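Local coordinates for LEOA (Escherichia coli, PDB 4AUR), which probably binds and hydrolyses GTP as a bacterial dynamin-like protein of enterotoxigenic Escherichia coli, at residues V175-D180 with V225-N230; A57-F62 with I141-D146; E320-A325 with K523-F528. All coordinates share one frame; numbering follows the deposited sequence.

Contacts 1 and 2 lie side by side in the GTPase domain, their centres 13 Å apart, and share one sheet: strands 140-146 and 172-177 are neighbours in it, with Val175 N and O probably bonded to Tyr143 O and Val145 N. Contact 2 is wholly buried, two parallel strands joined by backbone bonds and aliphatic or aromatic side chains. Contact 1 is buried at its strand end but reaches solvent at its far end, and depends more on polar side chains. Contact 3, with its centre about 100 Å from that of contact 1, belongs to the helical domain; it is partly buried, has no hydrogen bond between its segments, and relies on apolar side chains spanning two nearly perpendicular helical segments.

Contact 1. Residues V175-D180 with V225-N230; sequences VINKMD and VASNPN
The Asn177 amide meets both the backbone N and the hydroxyl of Ser227 at the closely packed, buried part of this contact. Ser227 N donates to Asn177 OD1 at 3.0 Å, approaching in the plane of the amide carbonyl, while Asn177 ND2 makes a weak bond of 3.3 Å to Ser227 OG. Setting CG anti to the backbone N (chi1 -169°) swings this amide toward the 225-230 loop. ND2 also donates to Asp64 O, so a group carrying both donor and acceptor suits the place. Alongside, the backbones are stitched together: Val225 N to Ile176 O at 2.7 Å, and the N of Met179, present as selenomethionine, to Val225 O at 3.1 Å. Asn177, Lys178, Met179 and Asp180 spell the N-K-x-D sequence, consistent with the G4 guanine-recognition motif of GTPases, and the loop after strand 221-224 probably corresponds to their G5 element. Lys178 directs its CB away from that loop, and its amine bonds to Ser63 O. Toward solvent the fit slackens. Asp180 OD2 takes a weak bond of 3.3 Å from Asn230 N and lies 3.7 Å from Pro229 CA; Asp180 is partly exposed, whereas Asn230 is exposed and poorly ordered.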
ATOM      1  N   VAL A 175     -25.847   9.856  39.816  1.00 26.06           N
ATOM      2  CA  VAL A 175     -25.215   9.795  41.100  1.00 27.54           C
ATOM      3  C   VAL A 175     -26.294   9.519  42.101  1.00 29.27           C
ATOM      4  O   VAL A 175     -27.066  10.417  42.454  1.00 29.19           O
ATOM      5  CB  VAL A 175     -24.520  11.118  41.407  1.00 27.94           C
ATOM      6  CG1 VAL A 175     -24.018  11.150  42.838  1.00 28.11           C
ATOM      7  CG2 VAL A 175     -23.371  11.297  40.435  1.00 27.84           C
ATOM      8  N   ILE A 176     -26.376   8.256  42.529  1.00 31.59           N
ATOM      9  CA  ILE A 176     -27.391   7.866  43.485  1.00 31.49           C
ATOM     10  C   ILE A 176     -26.836   8.227  44.836  1.00 31.40           C
ATOM     11  O   ILE A 176     -25.884   7.605  45.303  1.00 28.84           O
ATOM     12  CB  ILE A 176     -27.777   6.400  43.423  1.00 31.92           C
ATOM     13  CG1 ILE A 176     -28.249   6.031  42.021  1.00 31.62           C
ATOM     14  CG2 ILE A 176     -28.914   6.178  44.386  1.00 34.36           C
ATOM     15  CD1 ILE A 176     -28.418   4.539  41.773  1.00 31.42           C
ATOM     16  N   ASN A 177     -27.440   9.278  45.404  1.00 33.87           N
ATOM     17  CA  ASN A 177     -26.994   9.946  46.619  1.00 33.89           C
ATOM     18  C   ASN A 177     -27.867   9.622  47.835  1.00 35.85           C
ATOM     19  O   ASN A 177     -29.042   9.302  47.709  1.00 37.17           O
ATOM     20  CB  ASN A 177     -27.015  11.453  46.416  1.00 31.32           C
ATOM     21  CG  ASN A 177     -26.318  12.185  47.530  1.00 29.96           C
ATOM     22  OD1 ASN A 177     -25.403  11.648  48.131  1.00 30.02           O
ATOM     23  ND2 ASN A 177     -26.751  13.397  47.826  1.00 29.76           N
ATOM     24  N   LYS A 178     -27.271   9.752  49.012  1.00 40.52           N
ATOM     25  CA  LYS A 178     -27.890   9.401  50.291  1.00 41.65           C
ATOM     26  C   LYS A 178     -28.093   7.890  50.367  1.00 44.42           C
ATOM     27  O   LYS A 178     -29.189   7.423  50.633  1.00 42.85           O
ATOM     28  CB  LYS A 178     -29.224  10.121  50.509  1.00 40.31           C
ATOM     29  CG  LYS A 178     -29.161  11.639  50.458  1.00 39.66           C
ATOM     30  CD  LYS A 178     -30.468  12.205  49.944  1.00 38.00           C
ATOM     31  CE  LYS A 178     -30.705  13.629  50.400  1.00 39.05           C
ATOM     32  NZ  LYS A 178     -32.026  14.131  49.920  1.00 39.33           N
HETATM   33  N   MSE A 179     -27.043   7.120  50.130  1.00 44.46           N
HETATM   34  CA  MSE A 179     -27.179   5.678  50.257  1.00 49.24           C
HETATM   35  C   MSE A 179     -27.290   5.286  51.725  1.00 52.94           C
HETATM   36  O   MSE A 179     -27.824   4.211  52.053  1.00 51.97           O
HETATM   37  CB  MSE A 179     -26.055   5.017  49.481  1.00 48.85           C
HETATM   38  CG  MSE A 179     -26.374   5.132  47.997  1.00 49.14           C
HETATM   39 SE   MSE A 179     -27.207   3.460  47.399  0.83 52.84          SE
HETATM   40  CE  MSE A 179     -28.978   3.993  46.756  1.00 48.24           C
ATOM     41  N   ASP A 180     -26.822   6.160  52.621  1.00 54.04           N
ATOM     42  CA  ASP A 180     -26.950   5.921  54.061  1.00 54.19           C
ATOM     43  C   ASP A 180     -28.369   5.502  54.447  1.00 55.95           C
ATOM     44  O   ASP A 180     -28.549   4.496  55.135  1.00 62.86           O
ATOM     45  CB  ASP A 180     -26.462   7.120  54.912  1.00 54.14           C
ATOM     46  CG  ASP A 180     -27.009   8.475  54.440  1.00 58.99           C
ATOM     47  OD1 ASP A 180     -27.400   8.601  53.260  1.00 63.37           O
ATOM     48  OD2 ASP A 180     -27.030   9.434  55.251  1.00 58.40           O
ATOM     49  N   VAL A 225     -23.535   6.733  46.258  1.00 38.08           N
ATOM     50  CA  VAL A 225     -22.736   7.619  47.063  1.00 38.60           C
ATOM     51  C   VAL A 225     -23.555   8.124  48.247  1.00 42.43           C
ATOM     52  O   VAL A 225     -24.782   7.983  48.266  1.00 46.32           O
ATOM     53  CB  VAL A 225     -22.233   8.761  46.141  1.00 39.76           C
ATOM     54  CG1 VAL A 225     -22.263  10.142  46.796  1.00 38.91           C
ATOM     55  CG2 VAL A 225     -20.852   8.428  45.586  1.00 39.19           C
ATOM     56  N   ALA A 226     -22.870   8.687  49.243  1.00 43.49           N
ATOM     57  CA  ALA A 226     -23.523   9.273  50.399  1.00 43.17           C
ATOM     58  C   ALA A 226     -22.870  10.573  50.772  1.00 44.03           C
ATOM     59  O   ALA A 226     -22.253  10.673  51.810  1.00 45.79           O
ATOM     60  CB  ALA A 226     -23.447   8.310  51.565  1.00 44.86           C
ATOM     61  N   SER A 227     -23.033  11.579  49.925  1.00 45.98           N
ATOM     62  CA  SER A 227     -22.339  12.864  50.073  1.00 47.04           C
ATOM     63  C   SER A 227     -22.172  13.373  51.510  1.00 48.63           C
ATOM     64  O   SER A 227     -21.124  13.917  51.868  1.00 45.31           O
ATOM     65  CB  SER A 227     -23.086  13.942  49.296  1.00 45.84           C
ATOM     66  OG  SER A 227     -24.313  14.244  49.926  1.00 47.25           O
ATOM     67  N   ASN A 228     -23.231  13.220  52.299  1.00 50.77           N
ATOM     68  CA  ASN A 228     -23.310  13.739  53.662  1.00 54.15           C
ATOM     69  C   ASN A 228     -23.877  12.644  54.553  1.00 54.56           C
ATOM     70  O   ASN A 228     -25.065  12.648  54.843  1.00 57.16           O
ATOM     71  CB  ASN A 228     -24.216  14.980  53.669  1.00 53.55           C
ATOM     72  CG  ASN A 228     -24.353  15.620  55.038  1.00 55.47           C
ATOM     73  OD1 ASN A 228     -23.679  15.241  56.003  1.00 58.55           O
ATOM     74  ND2 ASN A 228     -25.234  16.613  55.127  1.00 55.32           N
ATOM     75  N   PRO A 229     -23.033  11.688  54.978  1.00 57.31           N
ATOM     76  CA  PRO A 229     -23.534  10.499  55.672  1.00 63.67           C
ATOM     77  C   PRO A 229     -23.844  10.750  57.144  1.00 67.75           C
ATOM     78  O   PRO A 229     -23.194  11.588  57.774  1.00 70.94           O
ATOM     79  CB  PRO A 229     -22.395   9.487  55.509  1.00 60.75           C
ATOM     80  CG  PRO A 229     -21.172  10.307  55.344  1.00 60.04           C
ATOM     81  CD  PRO A 229     -21.568  11.681  54.868  1.00 56.57           C
ATOM     82  N   ASN A 230     -24.833  10.022  57.671  1.00 72.92           N
ATOM     83  CA  ASN A 230     -25.386  10.238  59.019  1.00 76.79           C
ATOM     84  C   ASN A 230     -26.157  11.564  59.107  1.00 70.00           C
ATOM     85  O   ASN A 230     -27.139  11.661  59.836  1.00 70.51           O
ATOM     86  CB  ASN A 230     -24.306  10.164  60.132  1.00 83.70           C
ATOM     87  CG  ASN A 230     -23.789   8.744  60.390  1.00 90.94           C
ATOM     88  OD1 ASN A 230     -23.196   8.479  61.443  1.00 93.75           O
ATOM     89  ND2 ASN A 230     -24.005   7.830  59.437  1.00 90.41           N
TER

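Contact 2. Residues A57-F62 with I141-D146; sequences ALLGAF and IFYVVD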
ATOM      1  N   ALA A  57     -22.017  20.176  34.404  1.00 30.52           N
ATOM      2  CA  ALA A  57     -23.423  20.480  34.535  1.00 30.60           C
ATOM      3  C   ALA A  57     -23.930  19.687  35.711  1.00 31.93           C
ATOM      4  O   ALA A  57     -23.869  18.447  35.735  1.00 32.15           O
ATOM      5  CB  ALA A  57     -24.173  20.119  33.281  1.00 31.25           C
ATOM      6  N   LEU A  58     -24.399  20.412  36.711  1.00 32.48           N
ATOM      7  CA  LEU A  58     -24.927  19.800  37.902  1.00 32.55           C
ATOM      8  C   LEU A  58     -26.436  19.757  37.818  1.00 30.62           C
ATOM      9  O   LEU A  58     -27.111  20.763  38.016  1.00 27.34           O
ATOM     10  CB  LEU A  58     -24.492  20.593  39.120  1.00 34.48           C
ATOM     11  CG  LEU A  58     -24.655  19.804  40.408  1.00 34.88           C
ATOM     12  CD1 LEU A  58     -23.756  18.581  40.400  1.00 34.49           C
ATOM     13  CD2 LEU A  58     -24.382  20.693  41.607  1.00 37.51           C
ATOM     14  N   LEU A  59     -26.946  18.567  37.532  1.00 31.26           N
ATOM     15  CA  LEU A  59     -28.379  18.345  37.301  1.00 32.57           C
ATOM     16  C   LEU A  59     -29.024  17.517  38.406  1.00 33.60           C
ATOM     17  O   LEU A  59     -28.401  16.600  38.947  1.00 33.77           O
ATOM     18  CB  LEU A  59     -28.582  17.618  35.971  1.00 30.41           C
ATOM     19  CG  LEU A  59     -28.022  18.357  34.777  1.00 28.72           C
ATOM     20  CD1 LEU A  59     -28.388  17.580  33.535  1.00 29.31           C
ATOM     21  CD2 LEU A  59     -28.596  19.756  34.740  1.00 28.29           C
ATOM     22  N   GLY A  60     -30.275  17.845  38.718  1.00 34.23           N
ATOM     23  CA  GLY A  60     -31.026  17.137  39.738  1.00 36.66           C
ATOM     24  C   GLY A  60     -31.818  18.067  40.640  1.00 38.33           C
ATOM     25  O   GLY A  60     -31.622  19.278  40.651  1.00 38.79           O
ATOM     26  N   ALA A  61     -32.734  17.486  41.398  1.00 39.04           N
ATOM     27  CA  ALA A  61     -33.508  18.245  42.348  1.00 39.88           C
ATOM     28  C   ALA A  61     -32.608  18.547  43.513  1.00 41.02           C
ATOM     29  O   ALA A  61     -31.764  17.729  43.849  1.00 41.90           O
ATOM     30  CB  ALA A  61     -34.710  17.452  42.794  1.00 39.86           C
ATOM     31  N   PHE A  62     -32.778  19.724  44.113  1.00 45.07           N
ATOM     32  CA  PHE A  62     -31.910  20.157  45.208  1.00 48.74           C
ATOM     33  C   PHE A  62     -32.137  19.327  46.453  1.00 47.59           C
ATOM     34  O   PHE A  62     -31.197  19.041  47.191  1.00 46.19           O
ATOM     35  CB  PHE A  62     -32.109  21.642  45.500  1.00 53.59           C
ATOM     36  CG  PHE A  62     -31.524  22.534  44.442  1.00 56.81           C
ATOM     37  CD1 PHE A  62     -30.173  22.860  44.461  1.00 57.10           C
ATOM     38  CD2 PHE A  62     -32.315  23.025  43.413  1.00 57.00           C
ATOM     39  CE1 PHE A  62     -29.628  23.666  43.477  1.00 58.31           C
ATOM     40  CE2 PHE A  62     -31.770  23.830  42.424  1.00 57.09           C
ATOM     41  CZ  PHE A  62     -30.425  24.146  42.454  1.00 57.28           C
ATOM     42  N   ILE A 141     -21.323  15.703  33.343  1.00 24.66           N
ATOM     43  CA  ILE A 141     -22.700  15.974  33.732  1.00 24.76           C
ATOM     44  C   ILE A 141     -23.047  15.084  34.901  1.00 24.71           C
ATOM     45  O   ILE A 141     -22.932  13.885  34.814  1.00 25.05           O
ATOM     46  CB  ILE A 141     -23.662  15.713  32.558  1.00 23.61           C
ATOM     47  CG1 ILE A 141     -23.278  16.580  31.364  1.00 21.55           C
ATOM     48  CG2 ILE A 141     -25.107  15.971  32.967  1.00 24.08           C
ATOM     49  CD1 ILE A 141     -24.285  16.556  30.247  1.00 20.98           C
ATOM     50  N   PHE A 142     -23.451  15.677  36.007  1.00 28.24           N
ATOM     51  CA  PHE A 142     -23.851  14.897  37.179  1.00 30.82           C
ATOM     52  C   PHE A 142     -25.327  15.023  37.307  1.00 28.92           C
ATOM     53  O   PHE A 142     -25.832  16.100  37.529  1.00 30.04           O
ATOM     54  CB  PHE A 142     -23.238  15.426  38.475  1.00 32.77           C
ATOM     55  CG  PHE A 142     -21.739  15.335  38.545  1.00 35.34           C
ATOM     56  CD1 PHE A 142     -21.026  14.413  37.792  1.00 35.75           C
ATOM     57  CD2 PHE A 142     -21.038  16.163  39.427  1.00 37.51           C
ATOM     58  CE1 PHE A 142     -19.641  14.338  37.900  1.00 37.02           C
ATOM     59  CE2 PHE A 142     -19.661  16.085  39.541  1.00 36.61           C
ATOM     60  CZ  PHE A 142     -18.964  15.181  38.770  1.00 36.47           C
ATOM     61  N   TYR A 143     -26.021  13.920  37.153  1.00 30.34           N
ATOM     62  CA  TYR A 143     -27.443  13.902  37.418  1.00 30.46           C
ATOM     63  C   TYR A 143     -27.611  13.259  38.778  1.00 30.24           C
ATOM     64  O   TYR A 143     -27.446  12.053  38.918  1.00 29.46           O
ATOM     65  CB  TYR A 143     -28.185  13.116  36.340  1.00 29.77           C
ATOM     66  CG  TYR A 143     -29.587  13.571  36.195  1.00 30.25           C
ATOM     67  CD1 TYR A 143     -30.520  13.306  37.185  1.00 30.77           C
ATOM     68  CD2 TYR A 143     -29.977  14.318  35.110  1.00 30.40           C
ATOM     69  CE1 TYR A 143     -31.808  13.753  37.087  1.00 30.50           C
ATOM     70  CE2 TYR A 143     -31.269  14.765  35.000  1.00 32.41           C
ATOM     71  CZ  TYR A 143     -32.176  14.472  35.993  1.00 32.07           C
ATOM     72  OH  TYR A 143     -33.456  14.917  35.891  1.00 36.65           O
ATOM     73  N   VAL A 144     -27.904  14.071  39.788  1.00 32.47           N
ATOM     74  CA  VAL A 144     -27.954  13.587  41.162  1.00 34.13           C
ATOM     75  C   VAL A 144     -29.375  13.238  41.530  1.00 36.82           C
ATOM     76  O   VAL A 144     -30.276  14.088  41.427  1.00 40.62           O
ATOM     77  CB  VAL A 144     -27.445  14.633  42.152  1.00 34.47           C
ATOM     78  CG1 VAL A 144     -27.667  14.156  43.574  1.00 35.34           C
ATOM     79  CG2 VAL A 144     -25.975  14.919  41.919  1.00 33.87           C
ATOM     80  N   VAL A 145     -29.560  11.994  41.980  1.00 39.44           N
ATOM     81  CA  VAL A 145     -30.882  11.460  42.362  1.00 39.54           C
ATOM     82  C   VAL A 145     -30.894  10.931  43.814  1.00 40.99           C
ATOM     83  O   VAL A 145     -29.919  11.119  44.556  1.00 40.18           O
ATOM     84  CB  VAL A 145     -31.345  10.369  41.378  1.00 37.32           C
ATOM     85  CG1 VAL A 145     -31.389  10.931  39.970  1.00 37.63           C
ATOM     86  CG2 VAL A 145     -30.450   9.149  41.448  1.00 37.02           C
ATOM     87  N   ASP A 146     -32.009  10.300  44.208  1.00 42.69           N
ATOM     88  CA  ASP A 146     -32.230   9.864  45.582  1.00 41.37           C
ATOM     89  C   ASP A 146     -32.002   8.390  45.688  1.00 39.22           C
ATOM     90  O   ASP A 146     -32.233   7.636  44.751  1.00 39.20           O
ATOM     91  CB  ASP A 146     -33.658  10.206  46.064  1.00 45.57           C
ATOM     92  CG  ASP A 146     -33.748  10.384  47.603  1.00 47.31           C
ATOM     93  OD1 ASP A 146     -33.705   9.367  48.331  1.00 48.44           O
ATOM     94  OD2 ASP A 146     -33.869  11.546  48.080  1.00 48.15           O
TER
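Three backbone hydrogen bonds join Ala57, Leu59, Phe142 and Val144 in parallel register. Phe142 N donates to Ala57 O at 2.8 Å, Leu59 N to Phe142 O at 2.7 Å, and Val144 N to Leu59 O at 2.7 Å, so Leu59 uses both its N and O on the neighbouring strand. A CA-H...O contact, Tyr143 CA to Leu59 O, supplements them. The strand segments run 23° apart in direction. Both belong to the central sheet of a P-loop GTPase fold, and strand 54-60 leads into a loop whose sequence matches a Walker A motif, beginning at Gly60. At phi 137° a side chain would press on the carbonyl O of the preceding residue, so glycine, which has none, suits this backbone. Apolar contacts fall on two faces. On one, Leu59 CD1 packs 3.7 Å from Ile141 CG2, and Leu59 CB lies 3.7 Å from Tyr143 CD2, Leu59 and Tyr143 crossing at about a right angle; Ala57, small enough to fit beside Ile141, shares this face. On the other, Leu58 CD1 reaches Phe142 CB at 3.7 Å and sits at the edge of its ring, in plane. With CG anti to the backbone N (chi1 -163°), the second torsion then turns CD1 toward Phe142. Trp73 of helix 66-74 meets the Phe142 ring edge-to-face.

Contact 3. Residues E320-A325 with K523-F528; sequences EVKRLA and KMFAFF
The Phe525 ring receives Lys322 at its edge: CE of the lysine lies near the ring plane, 4.2 Å from Phe525 CE2, with the two side chains crossing at about a right angle. Val321 CG1 comes to the same ring obliquely, 3.6 Å from Phe525 CE1. A phenyl group suits this place because a broad apolar ring can meet Val321 and, at its edge, the last methylene of Lys322. The extended chain of this exposed lysine carries CE as far as the ring edge. A second ring, Phe528, makes no contact with 320-325; Phe527 CD2 lies over the centre of one of its faces, 3.6 Å above the plane. Phe528 is buried, and its ring also meets Phe381 of helix 368-408. Both segments belong to the dynamin-like helical domain, in which segment 523-528 of the short helix 521-528 crosses segment 320-325 of the very long helix 275-343 at 95°. The segment axes stay 11.2 Å apart, a wide spacing that long side chains have to bridge. Met524, a selenomethionine in this crystal, does so with a chain bent at chi2 and chi3. Its SE rests 3.5 Å from Val321 CG1 and also reaches Ala325, one helical turn further on. Val321 turns CG1 toward both Met524 and Phe525 by holding it anti to the backbone N (chi1 164°). Ala325, with its small methyl, lets Met524 SE approach to 4.0 Å from its CB and also touches Phe381. Leu518 of helix 489-518 packs against Met524 as well.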
ATOM      1  N   GLU A 320      24.122 -17.941 -24.418  1.00 27.41           N
ATOM      2  CA  GLU A 320      23.700 -19.201 -24.955  1.00 30.50           C
ATOM      3  C   GLU A 320      23.932 -19.294 -26.467  1.00 29.79           C
ATOM      4  O   GLU A 320      24.474 -20.274 -26.957  1.00 31.74           O
ATOM      5  CB  GLU A 320      22.240 -19.461 -24.626  1.00 33.50           C
ATOM      6  CG  GLU A 320      21.930 -20.932 -24.721  1.00 39.44           C
ATOM      7  CD  GLU A 320      20.512 -21.265 -24.348  1.00 46.39           C
ATOM      8  OE1 GLU A 320      19.886 -20.449 -23.615  1.00 45.52           O
ATOM      9  OE2 GLU A 320      20.053 -22.354 -24.793  1.00 49.37           O
ATOM     10  N   VAL A 321      23.531 -18.277 -27.202  1.00 27.71           N
ATOM     11  CA  VAL A 321      23.759 -18.248 -28.618  1.00 25.82           C
ATOM     12  C   VAL A 321      25.238 -18.346 -28.935  1.00 25.95           C
ATOM     13  O   VAL A 321      25.619 -19.074 -29.845  1.00 25.29           O
ATOM     14  CB  VAL A 321      23.166 -16.979 -29.215  1.00 27.06           C
ATOM     15  CG1 VAL A 321      23.710 -16.692 -30.623  1.00 26.77           C
ATOM     16  CG2 VAL A 321      21.646 -17.112 -29.210  1.00 28.16           C
ATOM     17  N   LYS A 322      26.074 -17.635 -28.200  1.00 24.59           N
ATOM     18  CA  LYS A 322      27.490 -17.755 -28.420  1.00 26.11           C
ATOM     19  C   LYS A 322      27.936 -19.208 -28.277  1.00 26.78           C
ATOM     20  O   LYS A 322      28.747 -19.686 -29.057  1.00 26.42           O
ATOM     21  CB  LYS A 322      28.253 -16.863 -27.454  1.00 28.65           C
ATOM     22  CG  LYS A 322      28.314 -15.409 -27.897  1.00 29.97           C
ATOM     23  CD  LYS A 322      28.476 -14.460 -26.727  1.00 31.44           C
ATOM     24  CE  LYS A 322      29.015 -13.128 -27.216  1.00 34.03           C
ATOM     25  NZ  LYS A 322      28.674 -11.972 -26.338  1.00 34.22           N
ATOM     26  N   ARG A 323      27.379 -19.917 -27.305  1.00 28.01           N
ATOM     27  CA  ARG A 323      27.757 -21.289 -27.061  1.00 30.15           C
ATOM     28  C   ARG A 323      27.333 -22.194 -28.208  1.00 29.04           C
ATOM     29  O   ARG A 323      28.066 -23.105 -28.602  1.00 28.40           O
ATOM     30  CB  ARG A 323      27.190 -21.806 -25.741  1.00 36.61           C
ATOM     31  CG  ARG A 323      28.183 -22.705 -25.007  1.00 45.31           C
ATOM     32  CD  ARG A 323      27.592 -23.494 -23.840  1.00 53.60           C
ATOM     33  NE  ARG A 323      26.685 -22.700 -23.011  1.00 56.97           N
ATOM     34  CZ  ARG A 323      25.351 -22.796 -23.041  1.00 64.10           C
ATOM     35  NH1 ARG A 323      24.745 -23.667 -23.862  1.00 66.36           N
ATOM     36  NH2 ARG A 323      24.610 -22.018 -22.244  1.00 63.09           N
ATOM     37  N   LEU A 324      26.158 -21.930 -28.764  1.00 27.18           N
ATOM     38  CA  LEU A 324      25.694 -22.661 -29.944  1.00 25.66           C
ATOM     39  C   LEU A 324      26.511 -22.344 -31.191  1.00 24.73           C
ATOM     40  O   LEU A 324      26.761 -23.218 -31.996  1.00 24.88           O
ATOM     41  CB  LEU A 324      24.238 -22.339 -30.222  1.00 24.76           C
ATOM     42  CG  LEU A 324      23.292 -22.733 -29.112  1.00 25.18           C
ATOM     43  CD1 LEU A 324      21.909 -22.186 -29.379  1.00 23.80           C
ATOM     44  CD2 LEU A 324      23.264 -24.240 -28.931  1.00 25.64           C
ATOM     45  N   ALA A 325      26.886 -21.086 -31.370  1.00 23.99           N
ATOM     46  CA  ALA A 325      27.679 -20.700 -32.518  1.00 23.35           C
ATOM     47  C   ALA A 325      28.990 -21.458 -32.545  1.00 24.18           C
ATOM     48  O   ALA A 325      29.452 -21.848 -33.611  1.00 22.67           O
ATOM     49  CB  ALA A 325      27.945 -19.216 -32.514  1.00 22.82           C
ATOM     50  N   LYS A 523      28.120  -9.916 -36.517  1.00 34.14           N
ATOM     51  CA  LYS A 523      27.567 -10.516 -37.733  1.00 32.97           C
ATOM     52  C   LYS A 523      26.772 -11.707 -37.319  1.00 31.63           C
ATOM     53  O   LYS A 523      25.669 -11.938 -37.784  1.00 31.44           O
ATOM     54  CB  LYS A 523      28.678 -10.966 -38.664  1.00 35.28           C
ATOM     55  CG  LYS A 523      29.574  -9.848 -39.176  1.00 38.04           C
ATOM     56  CD  LYS A 523      30.806 -10.397 -39.887  1.00 41.16           C
ATOM     57  CE  LYS A 523      31.704  -9.262 -40.378  1.00 44.30           C
ATOM     58  NZ  LYS A 523      30.938  -8.333 -41.260  1.00 44.26           N
HETATM   59  N   MSE A 524      27.346 -12.460 -36.404  1.00 31.05           N
HETATM   60  CA  MSE A 524      26.736 -13.690 -35.977  1.00 31.72           C
HETATM   61  C   MSE A 524      25.371 -13.327 -35.505  1.00 30.31           C
HETATM   62  O   MSE A 524      24.368 -13.753 -36.056  1.00 29.27           O
HETATM   63  CB  MSE A 524      27.602 -14.377 -34.928  1.00 30.11           C
HETATM   64  CG  MSE A 524      27.092 -15.796 -34.744  1.00 30.20           C
HETATM   65 SE   MSE A 524      25.909 -15.864 -33.167  1.00 29.82          SE
HETATM   66  CE  MSE A 524      24.164 -15.655 -33.973  1.00 31.64           C
ATOM     67  N   PHE A 525      25.314 -12.465 -34.513  1.00 32.66           N
ATOM     68  CA  PHE A 525      24.020 -11.992 -34.032  1.00 30.31           C
ATOM     69  C   PHE A 525      23.126 -11.414 -35.105  1.00 28.54           C
ATOM     70  O   PHE A 525      21.948 -11.720 -35.102  1.00 28.87           O
ATOM     71  CB  PHE A 525      24.190 -11.045 -32.863  1.00 27.79           C
ATOM     72  CG  PHE A 525      24.404 -11.760 -31.589  1.00 26.21           C
ATOM     73  CD1 PHE A 525      23.372 -12.489 -31.039  1.00 24.60           C
ATOM     74  CD2 PHE A 525      25.624 -11.746 -30.963  1.00 25.13           C
ATOM     75  CE1 PHE A 525      23.553 -13.174 -29.861  1.00 25.28           C
ATOM     76  CE2 PHE A 525      25.812 -12.424 -29.791  1.00 24.68           C
ATOM     77  CZ  PHE A 525      24.778 -13.142 -29.236  1.00 24.90           C
ATOM     78  N   ALA A 526      23.669 -10.637 -36.032  1.00 27.14           N
ATOM     79  CA  ALA A 526      22.815  -9.960 -37.027  1.00 29.95           C
ATOM     80  C   ALA A 526      22.136 -10.908 -38.007  1.00 31.01           C
ATOM     81  O   ALA A 526      21.152 -10.546 -38.625  1.00 31.72           O
ATOM     82  CB  ALA A 526      23.613  -8.924 -37.809  1.00 30.93           C
ATOM     83  N   PHE A 527      22.683 -12.109 -38.147  1.00 33.02           N
ATOM     84  CA  PHE A 527      22.226 -13.088 -39.111  1.00 35.32           C
ATOM     85  C   PHE A 527      21.326 -14.152 -38.485  1.00 35.25           C
ATOM     86  O   PHE A 527      20.307 -14.537 -39.073  1.00 36.50           O
ATOM     87  CB  PHE A 527      23.446 -13.751 -39.752  1.00 38.68           C
ATOM     88  CG  PHE A 527      23.160 -14.414 -41.061  1.00 44.94           C
ATOM     89  CD1 PHE A 527      23.201 -13.684 -42.245  1.00 49.22           C
ATOM     90  CD2 PHE A 527      22.854 -15.779 -41.118  1.00 50.36           C
ATOM     91  CE1 PHE A 527      22.926 -14.292 -43.462  1.00 54.66           C
ATOM     92  CE2 PHE A 527      22.583 -16.398 -42.336  1.00 52.30           C
ATOM     93  CZ  PHE A 527      22.620 -15.652 -43.509  1.00 55.32           C
ATOM     94  N   PHE A 528      21.701 -14.627 -37.299  1.00 34.18           N
ATOM     95  CA  PHE A 528      20.989 -15.714 -36.640  1.00 32.20           C
ATOM     96  C   PHE A 528      20.070 -15.302 -35.498  1.00 32.75           C
ATOM     97  O   PHE A 528      19.314 -16.136 -35.001  1.00 36.71           O
ATOM     98  CB  PHE A 528      21.988 -16.718 -36.096  1.00 31.71           C
ATOM     99  CG  PHE A 528      22.915 -17.286 -37.143  1.00 31.31           C
ATOM    100  CD1 PHE A 528      22.541 -18.403 -37.874  1.00 31.20           C
ATOM    101  CD2 PHE A 528      24.144 -16.708 -37.397  1.00 30.99           C
ATOM    102  CE1 PHE A 528      23.368 -18.931 -38.841  1.00 32.10           C
ATOM    103  CE2 PHE A 528      24.982 -17.231 -38.358  1.00 32.85           C
ATOM    104  CZ  PHE A 528      24.591 -18.347 -39.087  1.00 32.72           C
TER